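Local atomic coordinates of phosphoribosylformylglycinamidine synthase 2 (Thermus thermophilus, PDB entry 3VIU), a protein that belongs to the AIR synthase related (PurM-like) family, repeating its N- and C-terminal domain pair within one chain, and binds adenosine-5'-diphosphate and magnesium. Residues A[150-161]-A[407-417]; A[425-435]-A[547-556]. One frame throughout, in Å; residues are numbered along the deposited sequence.

Contact 1 of 2, residues A[150-161]-A[407-417]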
loop_
_atom_site.group_PDB
_atom_site.type_symbol
_atom_site.label_atom_id
_atom_site.label_comp_id
_atom_site.label_asym_id
_atom_site.label_seq_id
_atom_site.Cartn_x
_atom_site.Cartn_y
_atom_site.Cartn_z
ATOM N N ASN A 150 2.182 -16.015 7.820
ATOM C CA ASN A 150 2.618 -17.399 7.723
ATOM C C ASN A 150 1.578 -18.343 8.304
ATOM O O ASN A 150 1.399 -19.460 7.814
ATOM C CB ASN A 150 3.953 -17.590 8.439
ATOM C CG ASN A 150 5.117 -16.963 7.679
ATOM O OD1 ASN A 150 6.250 -16.972 8.157
ATOM N ND2 ASN A 150 4.841 -16.424 6.489
ATOM N N ALA A 151 0.885 -17.891 9.344
ATOM C CA ALA A 151 -0.135 -18.711 9.973
ATOM C C ALA A 151 -1.416 -18.785 9.144
ATOM O O ALA A 151 -2.069 -19.827 9.117
ATOM C CB ALA A 151 -0.446 -18.186 11.361
ATOM N N ILE A 152 -1.778 -17.701 8.458
ATOM C CA ILE A 152 -3.010 -17.721 7.678
ATOM C C ILE A 152 -2.848 -18.234 6.253
ATOM O O ILE A 152 -3.832 -18.449 5.562
ATOM C CB ILE A 152 -3.708 -16.327 7.658
ATOM C CG1 ILE A 152 -5.194 -16.509 7.317
ATOM C CG2 ILE A 152 -3.055 -15.409 6.631
ATOM C CD1 ILE A 152 -6.078 -15.362 7.765
ATOM N N GLY A 153 -1.607 -18.432 5.817
ATOM C CA GLY A 153 -1.373 -18.954 4.479
ATOM C C GLY A 153 -1.293 -17.960 3.336
ATOM O O GLY A 153 -1.456 -18.341 2.180
ATOM N N VAL A 154 -1.061 -16.688 3.642
ATOM C CA VAL A 154 -0.947 -15.674 2.606
ATOM C C VAL A 154 0.466 -15.115 2.653
ATOM O O VAL A 154 0.893 -14.569 3.668
ATOM C CB VAL A 154 -1.957 -14.536 2.814
ATOM C CG1 VAL A 154 -1.792 -13.490 1.726
ATOM C CG2 VAL A 154 -3.376 -15.098 2.795
ATOM N N PRO A 155 1.214 -15.249 1.552
ATOM C CA PRO A 155 2.585 -14.750 1.511
ATOM C C PRO A 155 2.688 -13.249 1.368
ATOM O O PRO A 155 1.817 -12.600 0.785
ATOM C CB PRO A 155 3.162 -15.445 0.292
ATOM C CG PRO A 155 1.996 -15.415 -0.650
ATOM C CD PRO A 155 0.838 -15.837 0.251
ATOM N N THR A 156 3.761 -12.708 1.919
ATOM C CA THR A 156 4.050 -11.298 1.790
ATOM C C THR A 156 5.067 -11.355 0.658
ATOM O O THR A 156 6.192 -11.805 0.850
ATOM C CB THR A 156 4.659 -10.748 3.080
ATOM O OG1 THR A 156 3.636 -10.691 4.078
ATOM C CG2 THR A 156 5.221 -9.356 2.865
ATOM N N VAL A 157 4.648 -10.932 -0.529
ATOM C CA VAL A 157 5.492 -10.999 -1.720
ATOM C C VAL A 157 6.444 -9.839 -1.984
ATOM O O VAL A 157 7.230 -9.878 -2.935
ATOM C CB VAL A 157 4.621 -11.173 -2.969
ATOM C CG1 VAL A 157 3.805 -12.452 -2.852
ATOM C CG2 VAL A 157 3.715 -9.959 -3.136
ATOM N N GLY A 158 6.375 -8.805 -1.161
ATOM C CA GLY A 158 7.247 -7.670 -1.372
ATOM C C GLY A 158 6.763 -6.470 -0.595
ATOM O O GLY A 158 5.907 -6.596 0.287
ATOM N N GLY A 159 7.302 -5.303 -0.923
ATOM C CA GLY A 159 6.904 -4.101 -0.224
ATOM C C GLY A 159 7.944 -3.015 -0.354
ATOM O O GLY A 159 8.727 -3.017 -1.299
ATOM N N ASP A 160 7.974 -2.105 0.613
ATOM C CA ASP A 160 8.898 -0.978 0.584
ATOM C C ASP A 160 9.344 -0.600 1.991
ATOM O O ASP A 160 8.522 -0.273 2.840
ATOM C CB ASP A 160 8.194 0.200 -0.094
ATOM C CG ASP A 160 9.071 1.414 -0.224
ATOM O OD1 ASP A 160 10.220 1.287 -0.690
ATOM O OD2 ASP A 160 8.596 2.508 0.127
ATOM N N LEU A 161 10.653 -0.652 2.226
ATOM C CA LEU A 161 11.241 -0.327 3.526
ATOM C C LEU A 161 12.223 0.832 3.403
ATOM O O LEU A 161 13.093 0.825 2.534
ATOM C CB LEU A 161 11.971 -1.549 4.093
ATOM C CG LEU A 161 12.885 -1.307 5.303
ATOM C CD1 LEU A 161 12.075 -0.855 6.526
ATOM C CD2 LEU A 161 13.652 -2.587 5.599
ATOM N N ARG A 407 16.849 -6.654 1.026
ATOM C CA ARG A 407 15.821 -6.828 2.058
ATOM C C ARG A 407 15.657 -8.343 2.241
ATOM O O ARG A 407 14.687 -8.808 2.835
ATOM C CB ARG A 407 14.453 -6.260 1.637
ATOM C CG ARG A 407 14.431 -5.105 0.647
ATOM C CD ARG A 407 14.436 -3.732 1.298
ATOM N NE ARG A 407 15.798 -3.266 1.474
ATOM C CZ ARG A 407 16.135 -2.039 1.849
ATOM N NH1 ARG A 407 15.205 -1.125 2.096
ATOM N NH2 ARG A 407 17.413 -1.732 1.975
ATOM N N GLU A 408 16.609 -9.096 1.703
ATOM C CA GLU A 408 16.612 -10.556 1.755
ATOM C C GLU A 408 16.308 -11.153 3.143
ATOM O O GLU A 408 15.513 -12.086 3.266
ATOM C CB GLU A 408 17.971 -11.043 1.252
ATOM C CG GLU A 408 17.995 -12.400 0.576
ATOM C CD GLU A 408 19.201 -12.552 -0.359
ATOM O OE1 GLU A 408 20.335 -12.177 0.035
ATOM O OE2 GLU A 408 19.015 -13.054 -1.491
ATOM N N ALA A 409 16.934 -10.617 4.185
ATOM C CA ALA A 409 16.719 -11.127 5.536
ATOM C C ALA A 409 15.278 -10.924 6.002
ATOM O O ALA A 409 14.825 -11.582 6.939
ATOM C CB ALA A 409 17.691 -10.458 6.517
ATOM N N VAL A 410 14.562 -10.017 5.348
ATOM C CA VAL A 410 13.174 -9.744 5.707
ATOM C C VAL A 410 12.202 -10.779 5.123
ATOM O O VAL A 410 11.523 -11.496 5.866
ATOM C CB VAL A 410 12.760 -8.325 5.247
ATOM C CG1 VAL A 410 11.245 -8.148 5.340
ATOM C CG2 VAL A 410 13.474 -7.291 6.102
ATOM N N TYR A 411 12.151 -10.860 3.794
ATOM C CA TYR A 411 11.261 -11.795 3.104
ATOM C C TYR A 411 11.568 -13.265 3.375
ATOM O O TYR A 411 10.777 -14.139 3.027
ATOM C CB TYR A 411 11.274 -11.496 1.602
ATOM C CG TYR A 411 10.763 -10.103 1.337
ATOM C CD1 TYR A 411 9.437 -9.767 1.623
ATOM C CD2 TYR A 411 11.630 -9.081 0.940
ATOM C CE1 TYR A 411 8.985 -8.447 1.539
ATOM C CE2 TYR A 411 11.190 -7.753 0.852
ATOM C CZ TYR A 411 9.866 -7.445 1.160
ATOM O OH TYR A 411 9.433 -6.138 1.133
ATOM N N GLU A 412 12.710 -13.533 4.000
ATOM C CA GLU A 412 13.092 -14.898 4.340
ATOM C C GLU A 412 12.259 -15.363 5.538
ATOM O O GLU A 412 12.234 -16.549 5.875
ATOM C CB GLU A 412 14.585 -14.969 4.678
ATOM C CG GLU A 412 15.461 -15.452 3.525
ATOM C CD GLU A 412 16.951 -15.264 3.797
ATOM O OE1 GLU A 412 17.394 -15.587 4.922
ATOM O OE2 GLU A 412 17.678 -14.804 2.885
ATOM N N ARG A 413 11.576 -14.418 6.178
ATOM C CA ARG A 413 10.735 -14.729 7.326
ATOM C C ARG A 413 9.391 -15.249 6.839
ATOM O O ARG A 413 8.683 -15.935 7.570
ATOM C CB ARG A 413 10.483 -13.475 8.174
ATOM C CG ARG A 413 11.704 -12.852 8.817
ATOM C CD ARG A 413 12.349 -13.810 9.799
ATOM N NE ARG A 413 13.421 -13.165 10.542
ATOM C CZ ARG A 413 13.245 -12.116 11.335
ATOM N NH1 ARG A 413 12.039 -11.598 11.483
ATOM N NH2 ARG A 413 14.275 -11.587 11.981
ATOM N N TYR A 414 9.049 -14.921 5.596
ATOM C CA TYR A 414 7.764 -15.311 5.025
ATOM C C TYR A 414 7.817 -16.493 4.051
ATOM O O TYR A 414 8.777 -16.647 3.291
ATOM C CB TYR A 414 7.138 -14.107 4.308
ATOM C CG TYR A 414 7.398 -12.763 4.970
ATOM C CD1 TYR A 414 7.158 -12.568 6.334
ATOM C CD2 TYR A 414 7.851 -11.674 4.220
ATOM C CE1 TYR A 414 7.361 -11.318 6.936
ATOM C CE2 TYR A 414 8.056 -10.421 4.807
ATOM C CZ TYR A 414 7.808 -10.249 6.164
ATOM O OH TYR A 414 7.998 -9.008 6.740
ATOM N N ASP A 415 6.771 -17.319 4.081
ATOM C CA ASP A 415 6.665 -18.470 3.185
ATOM C C ASP A 415 5.297 -18.498 2.503
ATOM O O ASP A 415 4.532 -17.541 2.599
ATOM C CB ASP A 415 6.920 -19.789 3.939
ATOM C CG ASP A 415 6.199 -19.863 5.282
ATOM O OD1 ASP A 415 4.953 -19.818 5.307
ATOM O OD2 ASP A 415 6.886 -19.975 6.322
ATOM N N HIS A 416 5.005 -19.591 1.806
ATOM C CA HIS A 416 3.741 -19.759 1.091
ATOM C C HIS A 416 3.718 -19.068 -0.267
ATOM O O HIS A 416 2.662 -18.627 -0.721
ATOM C CB HIS A 416 2.562 -19.240 1.918
ATOM C CG HIS A 416 2.283 -20.042 3.149
ATOM N ND1 HIS A 416 2.011 -21.393 3.111
ATOM C CD2 HIS A 416 2.214 -19.679 4.452
ATOM C CE1 HIS A 416 1.787 -21.828 4.338
ATOM N NE2 HIS A 416 1.905 -20.808 5.169
ATOM N N GLN A 417 4.871 -18.965 -0.918
ATOM C CA GLN A 417 4.916 -18.337 -2.234
ATOM C C GLN A 417 4.068 -19.137 -3.224
ATOM O O GLN A 417 3.582 -18.592 -4.218
ATOM C CB GLN A 417 6.354 -18.239 -2.744
ATOM C CG GLN A 417 7.224 -17.301 -1.937
ATOM C CD GLN A 417 7.657 -17.892 -0.609
ATOM O OE1 GLN A 417 8.150 -17.178 0.262
ATOM N NE2 GLN A 417 7.487 -19.202 -0.452
HETATM O O HOH W 1 11.040 -4.409 -0.248
HETATM O O HOH W 2 12.519 -1.256 0.286
#
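The carbonyl O of N150, near the end of helix 132-152, accepts a hydrogen bond from H416 NE2 (3.0 Å). The donor lies in the carbonyl plane on a lone pair, and O near the imidazole plane, but at 138° the N-H...O angle is far from straight. With CG beside its backbone N (chi1 -67°), H416 also turns one ring face to G153 CA, a CH-pi contact 3.9 Å from the ring centroid. The P155 ring crosses H416 at about a right angle and rests on its backbone, CG 3.3 Å from H416 O. T156 puts CB over one face of the Y414 ring, again CH-pi, while its CG2 reaches CE2 at 3.6 Å; V410 O, from the same segment as Y414, lies on the opposite face, displaced toward the rim. G158 CA meets the Y411 ring obliquely, 3.5 Å from CE1. Water 1 joins Y411 OH to G159 O, the latter bond weak. At L161, water 2 accepts from both the backbone N and R407 NH1, whereas R407 NH2 is hydrogen-bonded to A405 O. R407 to Y414 follow strand 156-163, at the edge of the six-stranded sheet of the first PurM-like N-terminal domain; D415 and H416 pack on the end of helix 132-152 and the turn after it. V142 and A146 of that helix touch Y414, and L719 of helix 708-723 touches L161 and R407.

Contact 2 of 2, residues A[425-435]-A[547-556]; sequences LPGKGDAAVLW and LEVDKRAEMG. With MG (magnesium ion), chain D.
K428 O is gripped twice: M555 N donates to it at 3.0 Å in the carbonyl plane, with an N-H...O angle of 150°, and water 4 donates at 2.7 Å. The same water donates to E554 OE2 and accepts from G556 N, tying the loop before strand 432-436 to the run that follows strand 538-548. E554 has CG between the backbone N and carbonyl carbon (chi1 53°), which swings its extended chain back over G427, with OE2 3.4 Å from CA; Y637 OH is also hydrogen-bonded to OE2. The K428 and selenomethionine M555 side chains lie side by side, CD 3.5 Å from SE. D430 OD1 binds the magnesium ion at 2.6 Å, in a site completed by N472, D620 and two waters; the other carboxylate oxygen, OD2, lies 4.0 Å from M555 CB. Farther out, L425 CD1 sits 3.2 Å above one face of the R552 guanidinium, offset toward the rim; water 3, at the edge of that group, accepts from G427 N and, weakly, from R552 NH2. V549 divides its methyls, CG1 toward L425 and CG2 toward W435 CD1 (3.3 Å). Strands 432-436 and 538-548 flank 441-448 in the six-stranded sheet of the second PurM-like N-terminal domain; M555, touching H619 and helix 625-634 of the following C-terminal domain, lies where the two meet, beside the magnesium site.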
loop_
_atom_site.group_PDB
_atom_site.type_symbol
_atom_site.label_atom_id
_atom_site.label_comp_id
_atom_site.label_asym_id
_atom_site.label_seq_id
_atom_site.Cartn_x
_atom_site.Cartn_y
_atom_site.Cartn_z
ATOM N N LEU A 425 6.384 -15.903 -8.814
ATOM C CA LEU A 425 7.486 -16.287 -9.683
ATOM C C LEU A 425 8.785 -15.887 -8.975
ATOM O O LEU A 425 9.023 -14.713 -8.707
ATOM C CB LEU A 425 7.335 -15.590 -11.037
ATOM C CG LEU A 425 5.948 -15.794 -11.677
ATOM C CD1 LEU A 425 5.901 -15.094 -13.031
ATOM C CD2 LEU A 425 5.645 -17.284 -11.838
ATOM N N PRO A 426 9.633 -16.872 -8.643
ATOM C CA PRO A 426 10.909 -16.645 -7.949
ATOM C C PRO A 426 11.973 -15.762 -8.612
ATOM O O PRO A 426 12.861 -15.242 -7.926
ATOM C CB PRO A 426 11.405 -18.068 -7.661
ATOM C CG PRO A 426 10.807 -18.875 -8.780
ATOM C CD PRO A 426 9.414 -18.309 -8.893
ATOM N N GLY A 427 11.894 -15.596 -9.930
ATOM C CA GLY A 427 12.860 -14.753 -10.618
ATOM C C GLY A 427 12.597 -13.289 -10.297
ATOM O O GLY A 427 11.595 -12.722 -10.733
ATOM N N LYS A 428 13.500 -12.673 -9.539
ATOM C CA LYS A 428 13.347 -11.284 -9.129
ATOM C C LYS A 428 13.028 -10.274 -10.237
ATOM O O LYS A 428 13.858 -9.987 -11.102
ATOM C CB LYS A 428 14.601 -10.833 -8.365
ATOM C CG LYS A 428 14.623 -9.349 -8.022
ATOM C CD LYS A 428 15.752 -8.990 -7.061
ATOM C CE LYS A 428 15.294 -9.046 -5.609
ATOM N NZ LYS A 428 14.774 -10.386 -5.230
ATOM N N GLY A 429 11.811 -9.742 -10.197
ATOM C CA GLY A 429 11.388 -8.740 -11.160
ATOM C C GLY A 429 11.169 -7.467 -10.361
ATOM O O GLY A 429 11.150 -7.523 -9.133
ATOM N N ASP A 430 11.010 -6.326 -11.026
ATOM C CA ASP A 430 10.798 -5.057 -10.316
ATOM C C ASP A 430 9.452 -4.990 -9.592
ATOM O O ASP A 430 9.233 -4.140 -8.738
ATOM C CB ASP A 430 10.932 -3.878 -11.282
ATOM C CG ASP A 430 12.372 -3.484 -11.516
ATOM O OD1 ASP A 430 12.952 -2.813 -10.641
ATOM O OD2 ASP A 430 12.933 -3.854 -12.563
ATOM N N ALA A 431 8.542 -5.883 -9.947
ATOM C CA ALA A 431 7.244 -5.922 -9.290
ATOM C C ALA A 431 6.972 -7.384 -9.006
ATOM O O ALA A 431 7.467 -8.246 -9.719
ATOM C CB ALA A 431 6.159 -5.348 -10.200
ATOM N N ALA A 432 6.212 -7.668 -7.959
ATOM C CA ALA A 432 5.885 -9.047 -7.637
ATOM C C ALA A 432 4.922 -9.521 -8.716
ATOM O O ALA A 432 4.023 -8.783 -9.118
ATOM C CB ALA A 432 5.229 -9.125 -6.277
ATOM N N VAL A 433 5.118 -10.741 -9.191
ATOM C CA VAL A 433 4.262 -11.302 -10.237
ATOM C C VAL A 433 3.628 -12.607 -9.777
ATOM O O VAL A 433 4.311 -13.617 -9.658
ATOM C CB VAL A 433 5.067 -11.580 -11.532
ATOM C CG1 VAL A 433 4.196 -12.295 -12.556
ATOM C CG2 VAL A 433 5.586 -10.270 -12.106
ATOM N N LEU A 434 2.325 -12.573 -9.523
ATOM C CA LEU A 434 1.594 -13.758 -9.084
ATOM C C LEU A 434 0.923 -14.438 -10.276
ATOM O O LEU A 434 0.055 -13.856 -10.927
ATOM C CB LEU A 434 0.518 -13.388 -8.053
ATOM C CG LEU A 434 0.902 -12.877 -6.662
ATOM C CD1 LEU A 434 1.852 -13.858 -6.002
ATOM C CD2 LEU A 434 1.530 -11.501 -6.757
ATOM N N TRP A 435 1.328 -15.674 -10.554
ATOM C CA TRP A 435 0.769 -16.437 -11.661
ATOM C C TRP A 435 -0.527 -17.133 -11.267
ATOM O O TRP A 435 -0.612 -17.774 -10.223
ATOM C CB TRP A 435 1.795 -17.470 -12.145
ATOM C CG TRP A 435 1.254 -18.536 -13.067
ATOM C CD1 TRP A 435 0.400 -18.358 -14.124
ATOM C CD2 TRP A 435 1.607 -19.924 -13.070
ATOM N NE1 TRP A 435 0.207 -19.549 -14.785
ATOM C CE2 TRP A 435 0.936 -20.526 -14.161
ATOM C CE3 TRP A 435 2.428 -20.717 -12.258
ATOM C CZ2 TRP A 435 1.062 -21.884 -14.461
ATOM C CZ3 TRP A 435 2.553 -22.074 -12.557
ATOM C CH2 TRP A 435 1.872 -22.641 -13.650
ATOM N N LEU A 547 -0.534 -9.298 -16.977
ATOM C CA LEU A 547 0.306 -9.639 -18.114
ATOM C C LEU A 547 0.193 -11.132 -18.394
ATOM O O LEU A 547 -0.463 -11.861 -17.659
ATOM C CB LEU A 547 1.767 -9.288 -17.822
ATOM C CG LEU A 547 2.485 -10.115 -16.747
ATOM C CD1 LEU A 547 3.974 -9.838 -16.825
ATOM C CD2 LEU A 547 1.959 -9.779 -15.364
ATOM N N GLU A 548 0.815 -11.578 -19.475
ATOM C CA GLU A 548 0.813 -12.993 -19.804
ATOM C C GLU A 548 2.116 -13.488 -19.232
ATOM O O GLU A 548 3.182 -13.036 -19.637
ATOM C CB GLU A 548 0.792 -13.224 -21.318
ATOM C CG GLU A 548 -0.454 -12.695 -22.007
ATOM C CD GLU A 548 -0.639 -13.272 -23.402
ATOM O OE1 GLU A 548 0.320 -13.192 -24.207
ATOM O OE2 GLU A 548 -1.745 -13.802 -23.685
ATOM N N VAL A 549 2.023 -14.400 -18.274
ATOM C CA VAL A 549 3.194 -14.961 -17.619
ATOM C C VAL A 549 4.284 -15.335 -18.618
ATOM O O VAL A 549 5.472 -15.291 -18.305
ATOM C CB VAL A 549 2.808 -16.206 -16.819
ATOM C CG1 VAL A 549 4.009 -16.752 -16.081
ATOM C CG2 VAL A 549 1.706 -15.857 -15.856
ATOM N N ASP A 550 3.879 -15.695 -19.828
ATOM C CA ASP A 550 4.842 -16.079 -20.845
ATOM C C ASP A 550 5.586 -14.894 -21.456
ATOM O O ASP A 550 6.596 -15.074 -22.121
ATOM C CB ASP A 550 4.151 -16.868 -21.950
ATOM C CG ASP A 550 5.137 -17.583 -22.839
ATOM O OD1 ASP A 550 5.854 -18.473 -22.329
ATOM O OD2 ASP A 550 5.203 -17.247 -24.040
ATOM N N LYS A 551 5.076 -13.687 -21.249
ATOM C CA LYS A 551 5.712 -12.481 -21.766
ATOM C C LYS A 551 6.007 -11.614 -20.556
ATOM O O LYS A 551 5.404 -10.566 -20.357
ATOM C CB LYS A 551 4.773 -11.759 -22.737
ATOM C CG LYS A 551 4.462 -12.581 -23.983
ATOM C CD LYS A 551 3.316 -11.996 -24.791
ATOM C CE LYS A 551 2.983 -12.885 -25.987
ATOM N NZ LYS A 551 1.749 -12.445 -26.697
ATOM N N ARG A 552 6.947 -12.082 -19.747
ATOM C CA ARG A 552 7.340 -11.412 -18.521
ATOM C C ARG A 552 8.818 -11.076 -18.579
ATOM O O ARG A 552 9.571 -11.692 -19.327
ATOM C CB ARG A 552 7.052 -12.339 -17.327
ATOM C CG ARG A 552 7.493 -11.830 -15.956
ATOM C CD ARG A 552 8.959 -12.162 -15.636
ATOM N NE ARG A 552 9.121 -13.299 -14.722
ATOM C CZ ARG A 552 8.709 -14.539 -14.970
ATOM N NH1 ARG A 552 8.096 -14.826 -16.110
ATOM N NH2 ARG A 552 8.927 -15.501 -14.082
ATOM N N ALA A 553 9.228 -10.091 -17.793
ATOM C CA ALA A 553 10.622 -9.707 -17.744
ATOM C C ALA A 553 11.037 -9.597 -16.292
ATOM O O ALA A 553 10.236 -9.238 -15.438
ATOM C CB ALA A 553 10.827 -8.371 -18.450
ATOM N N GLU A 554 12.280 -9.945 -16.002
ATOM C CA GLU A 554 12.783 -9.811 -14.647
ATOM C C GLU A 554 14.046 -8.969 -14.743
ATOM O O GLU A 554 14.576 -8.759 -15.833
ATOM C CB GLU A 554 13.032 -11.178 -13.994
ATOM C CG GLU A 554 13.893 -12.160 -14.746
ATOM C CD GLU A 554 13.937 -13.514 -14.036
ATOM O OE1 GLU A 554 13.050 -14.358 -14.287
ATOM O OE2 GLU A 554 14.850 -13.722 -13.207
HETATM N N MSE A 555 14.523 -8.479 -13.612
HETATM C CA MSE A 555 15.679 -7.600 -13.596
HETATM C C MSE A 555 17.058 -8.227 -13.745
HETATM O O MSE A 555 17.985 -7.563 -14.196
HETATM C CB MSE A 555 15.671 -6.802 -12.306
HETATM C CG MSE A 555 16.010 -7.661 -11.113
HETATM SE SE MSE A 555 16.257 -6.607 -9.540
HETATM C CE MSE A 555 17.840 -5.660 -10.094
ATOM N N GLY A 556 17.205 -9.486 -13.356
ATOM C CA GLY A 556 18.514 -10.110 -13.417
ATOM C C GLY A 556 19.115 -10.447 -14.770
ATOM O O GLY A 556 18.428 -10.970 -15.656
HETATM MG MG MG D . 12.594 -0.663 -9.277
HETATM O O HOH W 3 10.430 -17.249 -11.759
HETATM O O HOH W 4 15.930 -11.546 -11.941
HETATM O O HOH W 5 12.132 1.767 -9.123
HETATM O O HOH W 6 15.017 0.017 -9.629
#

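Overall arrangement
The two contacts follow one another along the chain: segment 407-417 leads through strand 422-424 into 425-435. Their centres lie about 17 Å apart, on different six-stranded sheets that share the strand order 1-2-3-6-4-5, as expected of two copies of one PurM-like N-terminal domain. Contact 1 is at the edge strand 156-163 of the first sheet, contact 2 around strands 432-436 and 538-548 of the second. The two sheets touch at least through V157, which packs on A432 and L434. In contact 1 the connecting chain lies against the first domain just before it enters the second, where contact 2 holds the loop that supplies a magnesium ligand.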